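Long-range contacts in FeeM (Uncultured bacterium, PDB 2G0B), which probably joins long-chain acyl groups, delivered by an acyl carrier protein, to the amino group of tyrosine, making N-acyl amino acids such as the bound N-dodecanoyl-L-tyrosine: residues Leu74-Ile79 / Leu94-Gln99; Gly46-Thr51 / Ser65-Gly70; Ile136-Ile141 / Ala174-Val179. All coordinates share one frame; numbering follows the deposited sequence.

Contact 1. Residues Leu74-Ile79 / Leu94-Gln99; sequences LPMDSI and LAEVVQ. With NLT (N-dodecanoyl-L-tyrosine), chain I.
Glu96 of strand 94-102, a central strand of the mixed sheet in this GNAT-like acyltransferase fold, reaches Leu74, Pro75 and Met76 of the type I beta turn Leu74-Asp77 that leads into helix 77-89. Its CB lies against the branched end of Leu74, 4.1 Å from Leu74 CD1, and from there the two side chains run past one another, heading opposite ways. CG stands opposite the backbone N (chi1 162°) and the chain stays extended beyond it, which carries the carboxylate to the backbone of the turn. The carboxylate carbon packs beside the thioether chain of Met76. Of the two oxygens, OE1 of Glu96 comes 3.4 Å from Met76 CG and is hydrogen-bonded to Ser142 OG, beyond the contact. OE2 of Glu96 accepts the backbone N-H of Met76 at 2.8 Å through its syn lone pair, with an angle of 143° at the hydrogen. Pro75 borders the same oxygen, Pro75 CD lying 3.3 Å from Glu96 OE2. A hydrogen bond on each oxygen probably fixes the rotation of this buried carboxylate. The turn has its own closure, Asp77 N bonding to Leu74 O, and Asp77 is further tied to Arg88 by a salt bridge.

Apolar contacts flank the glutamate: Leu74 CD1 meets Leu94 CB at 4.3 Å, and Pro75 CG meets Val98 CG2 at 4.4 Å, both Pro75 and Val98 also touching Phe40 of helix 38-44. Val97 lies along the acyl chain of the bound product, its CG1 3.7 Å from NLT C5. At the end of the segment Gln99 N donates to NLT O, a carboxylate oxygen of the product, in a nearly straight bond (164° at the hydrogen).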
loop_
_atom_site.group_PDB
_atom_site.type_symbol
_atom_site.label_atom_id
_atom_site.label_comp_id
_atom_site.label_asym_id
_atom_site.label_seq_id
_atom_site.Cartn_x
_atom_site.Cartn_y
_atom_site.Cartn_z
ATOM N N LEU A 74 -0.968 0.970 13.849
ATOM C CA LEU A 74 -1.093 1.183 12.406
ATOM C C LEU A 74 -1.925 2.453 12.165
ATOM O O LEU A 74 -2.743 2.815 13.016
ATOM C CB LEU A 74 -1.766 -0.029 11.755
ATOM C CG LEU A 74 -1.078 -1.398 11.906
ATOM C CD1 LEU A 74 -1.901 -2.485 11.268
ATOM C CD2 LEU A 74 0.314 -1.391 11.319
ATOM N N PRO A 75 -1.698 3.164 11.045
ATOM C CA PRO A 75 -2.523 4.341 10.700
ATOM C C PRO A 75 -4.011 4.024 10.661
ATOM O O PRO A 75 -4.814 4.903 10.962
ATOM C CB PRO A 75 -2.035 4.714 9.314
ATOM C CG PRO A 75 -0.664 4.250 9.279
ATOM C CD PRO A 75 -0.602 2.974 10.083
ATOM N N MET A 76 -4.352 2.773 10.332
ATOM C CA MET A 76 -5.730 2.266 10.359
ATOM C C MET A 76 -6.435 2.470 11.696
ATOM O O MET A 76 -7.654 2.618 11.731
ATOM C CB MET A 76 -5.734 0.777 10.064
ATOM C CG MET A 76 -6.150 0.417 8.685
ATOM S SD MET A 76 -5.830 -1.295 8.400
ATOM C CE MET A 76 -7.326 -1.787 7.805
ATOM N N ASP A 77 -5.662 2.461 12.789
ATOM C CA ASP A 77 -6.202 2.485 14.157
ATOM C C ASP A 77 -7.169 3.634 14.452
ATOM O O ASP A 77 -8.080 3.484 15.266
ATOM C CB ASP A 77 -5.065 2.496 15.187
ATOM C CG ASP A 77 -4.294 1.190 15.226
ATOM O OD1 ASP A 77 -4.568 0.307 14.387
ATOM O OD2 ASP A 77 -3.392 0.959 16.066
ATOM N N SER A 78 -6.976 4.773 13.787
ATOM C CA SER A 78 -7.832 5.937 14.007
ATOM C C SER A 78 -9.271 5.690 13.532
ATOM O O SER A 78 -10.201 6.347 13.990
ATOM C CB SER A 78 -7.240 7.189 13.343
ATOM O OG SER A 78 -7.319 7.112 11.934
ATOM N N ILE A 79 -9.440 4.705 12.650
ATOM C CA ILE A 79 -10.734 4.408 12.049
ATOM C C ILE A 79 -11.164 2.952 12.260
ATOM O O ILE A 79 -12.335 2.680 12.557
ATOM C CB ILE A 79 -10.713 4.768 10.521
ATOM C CG1 ILE A 79 -10.570 6.282 10.323
ATOM C CG2 ILE A 79 -11.969 4.300 9.821
ATOM C CD1 ILE A 79 -11.618 7.170 11.098
ATOM N N LEU A 94 0.284 -8.355 12.029
ATOM C CA LEU A 94 -0.395 -7.503 11.064
ATOM C C LEU A 94 0.560 -6.492 10.462
ATOM O O LEU A 94 1.584 -6.151 11.057
ATOM C CB LEU A 94 -1.579 -6.773 11.706
ATOM C CG LEU A 94 -2.500 -7.558 12.629
ATOM C CD1 LEU A 94 -3.485 -6.614 13.279
ATOM C CD2 LEU A 94 -3.223 -8.655 11.875
ATOM N N ALA A 95 0.225 -6.034 9.263
ATOM C CA ALA A 95 0.967 -4.979 8.598
ATOM C C ALA A 95 0.034 -4.249 7.668
ATOM O O ALA A 95 -0.828 -4.859 7.041
ATOM C CB ALA A 95 2.135 -5.547 7.836
ATOM N N GLU A 96 0.170 -2.936 7.608
ATOM C CA GLU A 96 -0.677 -2.145 6.741
ATOM C C GLU A 96 0.129 -1.643 5.563
ATOM O O GLU A 96 1.215 -1.085 5.739
ATOM C CB GLU A 96 -1.314 -0.985 7.510
ATOM C CG GLU A 96 -1.857 0.110 6.610
ATOM C CD GLU A 96 -2.938 0.974 7.258
ATOM O OE1 GLU A 96 -3.806 1.489 6.506
ATOM O OE2 GLU A 96 -2.912 1.170 8.498
ATOM N N VAL A 97 -0.376 -1.891 4.358
ATOM C CA VAL A 97 0.233 -1.359 3.148
ATOM C C VAL A 97 -0.311 0.041 2.917
ATOM O O VAL A 97 -1.531 0.249 2.837
ATOM C CB VAL A 97 -0.036 -2.244 1.924
ATOM C CG1 VAL A 97 0.833 -1.825 0.791
ATOM C CG2 VAL A 97 0.220 -3.692 2.256
ATOM N N VAL A 98 0.599 0.992 2.773
ATOM C CA VAL A 98 0.262 2.389 2.920
ATOM C C VAL A 98 1.051 3.289 1.914
ATOM O O VAL A 98 2.064 2.854 1.350
ATOM C CB VAL A 98 0.507 2.777 4.403
ATOM C CG1 VAL A 98 1.671 3.733 4.565
ATOM C CG2 VAL A 98 -0.733 3.286 5.033
ATOM N N GLN A 99 0.540 4.509 1.671
ATOM C CA GLN A 99 1.201 5.528 0.817
ATOM C C GLN A 99 1.537 5.038 -0.602
ATOM O O GLN A 99 2.625 5.301 -1.132
ATOM C CB GLN A 99 2.445 6.139 1.500
ATOM C CG GLN A 99 2.182 6.836 2.829
ATOM C CD GLN A 99 1.783 8.307 2.687
ATOM O OE1 GLN A 99 0.591 8.638 2.652
ATOM N NE2 GLN A 99 2.773 9.188 2.651
HETATM N N NLT I . -4.367 4.026 0.963
HETATM C C1 NLT I . -3.611 3.412 0.045
HETATM O OL NLT I . -2.626 3.924 -0.476
HETATM C C2 NLT I . -4.057 2.015 -0.355
HETATM C C3 NLT I . -2.891 1.021 -0.450
HETATM C C4 NLT I . -3.236 -0.174 -1.353
HETATM C C5 NLT I . -2.060 -1.149 -1.468
HETATM C C6 NLT I . -2.463 -2.504 -2.050
HETATM C C7 NLT I . -1.382 -3.562 -1.822
HETATM C C8 NLT I . -1.550 -4.740 -2.775
HETATM C C9 NLT I . -0.526 -5.858 -2.536
HETATM C C10 NLT I . -1.229 -7.206 -2.692
HETATM C C11 NLT I . -0.356 -8.417 -2.360
HETATM C C12 NLT I . -1.050 -9.699 -2.824
HETATM C CA NLT I . -4.184 5.409 1.405
HETATM C CB NLT I . -5.253 5.779 2.427
HETATM C CG NLT I . -6.502 6.310 1.757
HETATM C CD2 NLT I . -6.444 7.440 0.952
HETATM C CE2 NLT I . -7.589 7.919 0.342
HETATM C CZ NLT I . -8.796 7.280 0.549
HETATM C CE1 NLT I . -8.860 6.146 1.348
HETATM C CD1 NLT I . -7.714 5.661 1.955
HETATM O OH NLT I . -9.891 7.742 -0.034
HETATM C C NLT I . -2.856 5.630 2.069
HETATM O O NLT I . -2.395 4.714 2.782
HETATM O O2 NLT I . -2.256 6.721 1.891
#

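Contact 2. Residues Gly46-Thr51 / Ser65-Gly70; sequences GPSATT and SIINDG
Ser48 and Asn68 meet at the open end of the beta hairpin formed by strands 49-56 and 59-68, and the backbone ladder between the two strands starts there. Asn68 N gives Ser48 O a nearly straight hydrogen bond of 2.7 Å (173° at the hydrogen). Further along, the hydrogen-bonded pair Thr50 and Ile66 exchanges two bonds, Thr50 N to Ile66 O at 3.0 Å and Ile66 N to Thr50 O at 2.9 Å. CA-H...O contacts fill in between, such as Ala49 CA to Ile66 O at 3.3 Å. The strand axes run antiparallel, 4.7 Å apart at their closest.

Side-chain polar links sit at both ends. In the non-hydrogen-bonded pair Thr51 and Ser65, OG1 of Thr51 and OG of Ser65 share a hydrogen bond of 3.0 Å. Both side chains lie on the same face of the sheet, and with each oxygen beside its own backbone N (chi1 -59° and -52°) the hydroxyls come within bonding distance. At the other end Ser48 OG makes a weak bond to Asn68 O, while the amide of Asn68 turns to Tyr130 OH of helix 121-133.

Apolar packing is divided between the two faces of the sheet. Ala49 CB lies 4.3 Å from Ile67 CG1 on the face covered by helix 38-44, whose Leu44 also touches Thr51 and Ser65. On the other face Thr50 CB rests 4.0 Å from Ile66 CG2, and both residues touch Tyr130.

Backbone bonds thus do most of the joining, with hydroxyl side chains adding one link at one end and a weak one at the other. The paired hydroxyls give Thr51 and Ser65 a polar partner in a buried place, while the isoleucines pack both across the hairpin and against Phe43 and Tyr130.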
loop_
_atom_site.group_PDB
_atom_site.type_symbol
_atom_site.label_atom_id
_atom_site.label_comp_id
_atom_site.label_asym_id
_atom_site.label_seq_id
_atom_site.Cartn_x
_atom_site.Cartn_y
_atom_site.Cartn_z
ATOM N N GLY A 46 9.882 5.755 10.877
ATOM C CA GLY A 46 9.937 4.890 12.043
ATOM C C GLY A 46 10.577 3.544 11.733
ATOM O O GLY A 46 10.772 3.202 10.555
ATOM N N PRO A 47 10.891 2.775 12.784
ATOM C CA PRO A 47 11.605 1.496 12.645
ATOM C C PRO A 47 10.820 0.443 11.870
ATOM O O PRO A 47 11.390 -0.247 11.025
ATOM C CB PRO A 47 11.778 1.036 14.095
ATOM C CG PRO A 47 11.593 2.262 14.907
ATOM C CD PRO A 47 10.572 3.073 14.194
ATOM N N SER A 48 9.519 0.370 12.113
ATOM C CA SER A 48 8.693 -0.704 11.580
ATOM C C SER A 48 8.157 -0.454 10.160
ATOM O O SER A 48 7.271 -1.174 9.697
ATOM C CB SER A 48 7.531 -0.957 12.524
ATOM O OG SER A 48 6.720 0.205 12.619
ATOM N N ALA A 49 8.693 0.549 9.471
ATOM C CA ALA A 49 8.221 0.876 8.129
ATOM C C ALA A 49 9.265 0.578 7.045
ATOM O O ALA A 49 10.459 0.490 7.330
ATOM C CB ALA A 49 7.770 2.312 8.063
ATOM N N THR A 50 8.794 0.401 5.809
ATOM C CA THR A 50 9.655 0.115 4.664
ATOM C C THR A 50 9.043 0.716 3.411
ATOM O O THR A 50 7.896 0.464 3.115
ATOM C CB THR A 50 9.825 -1.420 4.489
ATOM O OG1 THR A 50 10.585 -1.947 5.579
ATOM C CG2 THR A 50 10.695 -1.739 3.284
ATOM N N THR A 51 9.814 1.519 2.683
ATOM C CA THR A 51 9.322 2.157 1.462
ATOM C C THR A 51 9.931 1.527 0.203
ATOM O O THR A 51 11.146 1.345 0.106
ATOM C CB THR A 51 9.608 3.677 1.484
ATOM O OG1 THR A 51 8.982 4.277 2.622
ATOM C CG2 THR A 51 8.940 4.372 0.300
ATOM N N SER A 65 4.573 1.821 0.498
ATOM C CA SER A 65 5.206 1.478 1.765
ATOM C C SER A 65 4.411 0.439 2.546
ATOM O O SER A 65 3.255 0.165 2.246
ATOM C CB SER A 65 5.435 2.724 2.623
ATOM O OG SER A 65 6.125 3.731 1.910
ATOM N N ILE A 66 5.055 -0.144 3.543
ATOM C CA ILE A 66 4.413 -1.105 4.423
ATOM C C ILE A 66 4.837 -0.829 5.870
ATOM O O ILE A 66 6.020 -0.651 6.145
ATOM C CB ILE A 66 4.751 -2.567 3.981
ATOM C CG1 ILE A 66 4.420 -3.567 5.086
ATOM C CG2 ILE A 66 6.205 -2.704 3.559
ATOM C CD1 ILE A 66 3.934 -4.899 4.558
ATOM N N ILE A 67 3.860 -0.729 6.774
ATOM C CA ILE A 67 4.142 -0.475 8.187
ATOM C C ILE A 67 3.812 -1.692 9.036
ATOM O O ILE A 67 2.690 -2.183 9.016
ATOM C CB ILE A 67 3.349 0.741 8.681
ATOM C CG1 ILE A 67 3.476 1.896 7.686
ATOM C CG2 ILE A 67 3.813 1.158 10.094
ATOM C CD1 ILE A 67 2.605 3.075 8.010
ATOM N N ASN A 68 4.794 -2.176 9.785
ATOM C CA ASN A 68 4.597 -3.339 10.633
ATOM C C ASN A 68 3.975 -2.980 11.969
ATOM O O ASN A 68 4.310 -1.951 12.562
ATOM C CB ASN A 68 5.912 -4.078 10.841
ATOM C CG ASN A 68 6.138 -5.140 9.807
ATOM O OD1 ASN A 68 7.131 -5.116 9.080
ATOM N ND2 ASN A 68 5.206 -6.077 9.715
ATOM N N ASP A 69 3.055 -3.824 12.433
ATOM C CA ASP A 69 2.392 -3.613 13.712
ATOM C C ASP A 69 3.398 -3.624 14.868
ATOM O O ASP A 69 3.916 -4.670 15.249
ATOM C CB ASP A 69 1.306 -4.667 13.936
ATOM C CG ASP A 69 0.248 -4.222 14.933
ATOM O OD1 ASP A 69 0.323 -3.073 15.444
ATOM O OD2 ASP A 69 -0.708 -4.959 15.269
ATOM N N GLY A 70 3.695 -2.438 15.383
ATOM C CA GLY A 70 4.614 -2.291 16.494
ATOM C C GLY A 70 3.927 -1.587 17.632
ATOM O O GLY A 70 2.697 -1.612 17.726
#

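Contact 3. Residues Ile136-Ile141 / Ala174-Val179; sequences IDYLCI and ARALYV. With NLT (N-dodecanoyl-L-tyrosine), chain I.
Two tyrosines lean on each other obliquely across neighbouring antiparallel strands: the rings of Tyr138 and Tyr178 have centroids 5.0 Å apart and planes at 44°. CD1 of Tyr178 comes over one face of the Tyr138 ring toward its rim, 3.5 Å from Tyr138 CZ. The Tyr178 ring reaches this place because its CG is trans to the backbone N (chi1 -170°), and it also lies beside Asp137, whose carboxylate, hydrogen-bonded to Lys93 N, is turned only 15° from the ring plane.

Behind the rings the strands are laced by five backbone hydrogen bonds. Leu139 and Leu177 exchange two, as do Ile141 and Arg175, and Val179 N adds one to Asp137 O at 2.9 Å. On the face bearing the leucines, Val179 CG2 packs on Leu139 CB at 3.9 Å. Ile141 CG1 lies 3.8 Å from Arg175 CB, while the guanidinium group leads off to a salt bridge with Asp148. The same face contributes to the product pocket, along the acyl chain: Ile141 CG2 touches C5 of the product, NLT, and Leu177 CD2 its terminal C12, each at 3.8 Å.

Strand 94-102 flanks strand 138-143 on its other edge. Helix 121-133 packs on Leu139 and Val179, whereas Trp87 of helix 77-89 stacks on Tyr138 and touches Ala176 on the reverse face.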
loop_
_atom_site.group_PDB
_atom_site.type_symbol
_atom_site.label_atom_id
_atom_site.label_comp_id
_atom_site.label_asym_id
_atom_site.label_seq_id
_atom_site.Cartn_x
_atom_site.Cartn_y
_atom_site.Cartn_z
ATOM N N ILE A 136 4.290 -12.436 7.902
ATOM C CA ILE A 136 3.099 -11.656 8.221
ATOM C C ILE A 136 1.854 -12.519 8.027
ATOM O O ILE A 136 1.779 -13.304 7.078
ATOM C CB ILE A 136 3.050 -10.376 7.320
ATOM C CG1 ILE A 136 4.050 -9.331 7.823
ATOM C CG2 ILE A 136 1.639 -9.783 7.253
ATOM C CD1 ILE A 136 4.465 -8.323 6.781
ATOM N N ASP A 137 0.907 -12.408 8.950
ATOM C CA ASP A 137 -0.360 -13.130 8.836
ATOM C C ASP A 137 -1.385 -12.369 7.981
ATOM O O ASP A 137 -1.845 -12.878 6.958
ATOM C CB ASP A 137 -0.941 -13.437 10.222
ATOM C CG ASP A 137 -0.123 -14.457 10.982
ATOM O OD1 ASP A 137 0.133 -15.552 10.428
ATOM O OD2 ASP A 137 0.311 -14.254 12.136
ATOM N N TYR A 138 -1.734 -11.155 8.404
ATOM C CA TYR A 138 -2.719 -10.354 7.681
ATOM C C TYR A 138 -2.158 -9.057 7.120
ATOM O O TYR A 138 -1.583 -8.244 7.849
ATOM C CB TYR A 138 -3.939 -10.079 8.552
ATOM C CG TYR A 138 -4.827 -11.285 8.720
ATOM C CD1 TYR A 138 -4.761 -12.073 9.865
ATOM C CD2 TYR A 138 -5.726 -11.647 7.727
ATOM C CE1 TYR A 138 -5.578 -13.190 10.011
ATOM C CE2 TYR A 138 -6.543 -12.755 7.866
ATOM C CZ TYR A 138 -6.471 -13.517 9.001
ATOM O OH TYR A 138 -7.287 -14.610 9.123
ATOM N N LEU A 139 -2.320 -8.885 5.814
ATOM C CA LEU A 139 -1.930 -7.669 5.127
ATOM C C LEU A 139 -3.153 -6.768 4.991
ATOM O O LEU A 139 -4.073 -7.083 4.262
ATOM C CB LEU A 139 -1.385 -8.024 3.749
ATOM C CG LEU A 139 -0.187 -7.276 3.194
ATOM C CD1 LEU A 139 0.831 -6.991 4.260
ATOM C CD2 LEU A 139 0.431 -8.095 2.103
ATOM N N CYS A 140 -3.160 -5.648 5.701
ATOM C CA CYS A 140 -4.333 -4.769 5.732
ATOM C C CYS A 140 -4.218 -3.534 4.816
ATOM O O CYS A 140 -3.126 -2.996 4.614
ATOM C CB CYS A 140 -4.610 -4.330 7.156
ATOM S SG CYS A 140 -4.622 -5.669 8.365
ATOM N N ILE A 141 -5.352 -3.101 4.262
ATOM C CA ILE A 141 -5.394 -1.908 3.403
ATOM C C ILE A 141 -6.628 -1.070 3.654
ATOM O O ILE A 141 -7.726 -1.601 3.845
ATOM C CB ILE A 141 -5.313 -2.270 1.858
ATOM C CG1 ILE A 141 -6.322 -3.351 1.476
ATOM C CG2 ILE A 141 -3.895 -2.656 1.447
ATOM C CD1 ILE A 141 -6.535 -3.496 -0.000
ATOM N N ALA A 174 -11.962 -0.903 4.703
ATOM C CA ALA A 174 -10.813 -1.704 5.113
ATOM C C ALA A 174 -10.911 -3.091 4.535
ATOM O O ALA A 174 -11.972 -3.717 4.578
ATOM C CB ALA A 174 -10.718 -1.772 6.608
ATOM N N ARG A 175 -9.806 -3.550 3.949
ATOM C CA ARG A 175 -9.691 -4.911 3.436
ATOM C C ARG A 175 -8.409 -5.557 3.953
ATOM O O ARG A 175 -7.419 -4.883 4.199
ATOM C CB ARG A 175 -9.711 -4.941 1.899
ATOM C CG ARG A 175 -10.825 -4.154 1.254
ATOM C CD ARG A 175 -11.072 -4.481 -0.208
ATOM N NE ARG A 175 -11.763 -5.754 -0.359
ATOM C CZ ARG A 175 -13.050 -5.886 -0.634
ATOM N NH1 ARG A 175 -13.809 -4.827 -0.798
ATOM N NH2 ARG A 175 -13.582 -7.093 -0.741
ATOM N N ALA A 176 -8.440 -6.870 4.121
ATOM C CA ALA A 176 -7.285 -7.607 4.593
ATOM C C ALA A 176 -7.130 -8.893 3.809
ATOM O O ALA A 176 -8.103 -9.397 3.240
ATOM C CB ALA A 176 -7.413 -7.896 6.060
ATOM N N LEU A 177 -5.899 -9.409 3.760
ATOM C CA LEU A 177 -5.608 -10.675 3.087
ATOM C C LEU A 177 -4.755 -11.595 3.973
ATOM O O LEU A 177 -3.736 -11.166 4.538
ATOM C CB LEU A 177 -4.913 -10.426 1.743
ATOM C CG LEU A 177 -4.122 -11.575 1.105
ATOM C CD1 LEU A 177 -5.049 -12.595 0.458
ATOM C CD2 LEU A 177 -3.137 -11.042 0.103
ATOM N N TYR A 178 -5.182 -12.854 4.102
ATOM C CA TYR A 178 -4.400 -13.847 4.829
ATOM C C TYR A 178 -3.254 -14.361 3.963
ATOM O O TYR A 178 -3.451 -15.222 3.104
ATOM C CB TYR A 178 -5.280 -15.006 5.293
ATOM C CG TYR A 178 -4.582 -15.940 6.259
ATOM C CD1 TYR A 178 -3.997 -15.454 7.430
ATOM C CD2 TYR A 178 -4.486 -17.297 5.996
ATOM C CE1 TYR A 178 -3.344 -16.301 8.314
ATOM C CE2 TYR A 178 -3.836 -18.155 6.874
ATOM C CZ TYR A 178 -3.267 -17.652 8.034
ATOM O OH TYR A 178 -2.625 -18.500 8.915
ATOM N N VAL A 179 -2.058 -13.832 4.208
ATOM C CA VAL A 179 -0.878 -14.124 3.381
ATOM C C VAL A 179 -0.446 -15.624 3.286
ATOM O O VAL A 179 -0.198 -16.108 2.179
ATOM C CB VAL A 179 0.327 -13.170 3.712
ATOM C CG1 VAL A 179 1.510 -13.443 2.800
ATOM C CG2 VAL A 179 -0.100 -11.717 3.588
HETATM N N NLT I . -4.367 4.026 0.963
HETATM C C1 NLT I . -3.611 3.412 0.045
HETATM O OL NLT I . -2.626 3.924 -0.476
HETATM C C2 NLT I . -4.057 2.015 -0.355
HETATM C C3 NLT I . -2.891 1.021 -0.450
HETATM C C4 NLT I . -3.236 -0.174 -1.353
HETATM C C5 NLT I . -2.060 -1.149 -1.468
HETATM C C6 NLT I . -2.463 -2.504 -2.050
HETATM C C7 NLT I . -1.382 -3.562 -1.822
HETATM C C8 NLT I . -1.550 -4.740 -2.775
HETATM C C9 NLT I . -0.526 -5.858 -2.536
HETATM C C10 NLT I . -1.229 -7.206 -2.692
HETATM C C11 NLT I . -0.356 -8.417 -2.360
HETATM C C12 NLT I . -1.050 -9.699 -2.824
HETATM C CA NLT I . -4.184 5.409 1.405
HETATM C CB NLT I . -5.253 5.779 2.427
HETATM C CG NLT I . -6.502 6.310 1.757
HETATM C CD2 NLT I . -6.444 7.440 0.952
HETATM C CE2 NLT I . -7.589 7.919 0.342
HETATM C CZ NLT I . -8.796 7.280 0.549
HETATM C CE1 NLT I . -8.860 6.146 1.348
HETATM C CD1 NLT I . -7.714 5.661 1.955
HETATM O OH NLT I . -9.891 7.742 -0.034
HETATM C C NLT I . -2.856 5.630 2.069
HETATM O O NLT I . -2.395 4.714 2.782
HETATM O O2 NLT I . -2.256 6.721 1.891
#

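The three contacts follow one another along the chain, contact 2 closing before contact 1 opens and contact 1 before contact 3. All reach one seven-stranded mixed sheet, in which strands 49-56, 59-68, 94-102, 138-143 and 170-178 lie in that order. Contact 1 is central: its centre is about 10 Å from that of each of the others, which are about 14 Å apart. Its strand 94-102 is backbone-bonded to strand 59-68 of contact 2 and to strand 138-143 of contact 3. Contacts 1 and 3 both touch the bound product, so this middle part of the sheet forms part of the wall of the acyl-tyrosine site, while the hairpin of contact 2 continues the sheet beside it.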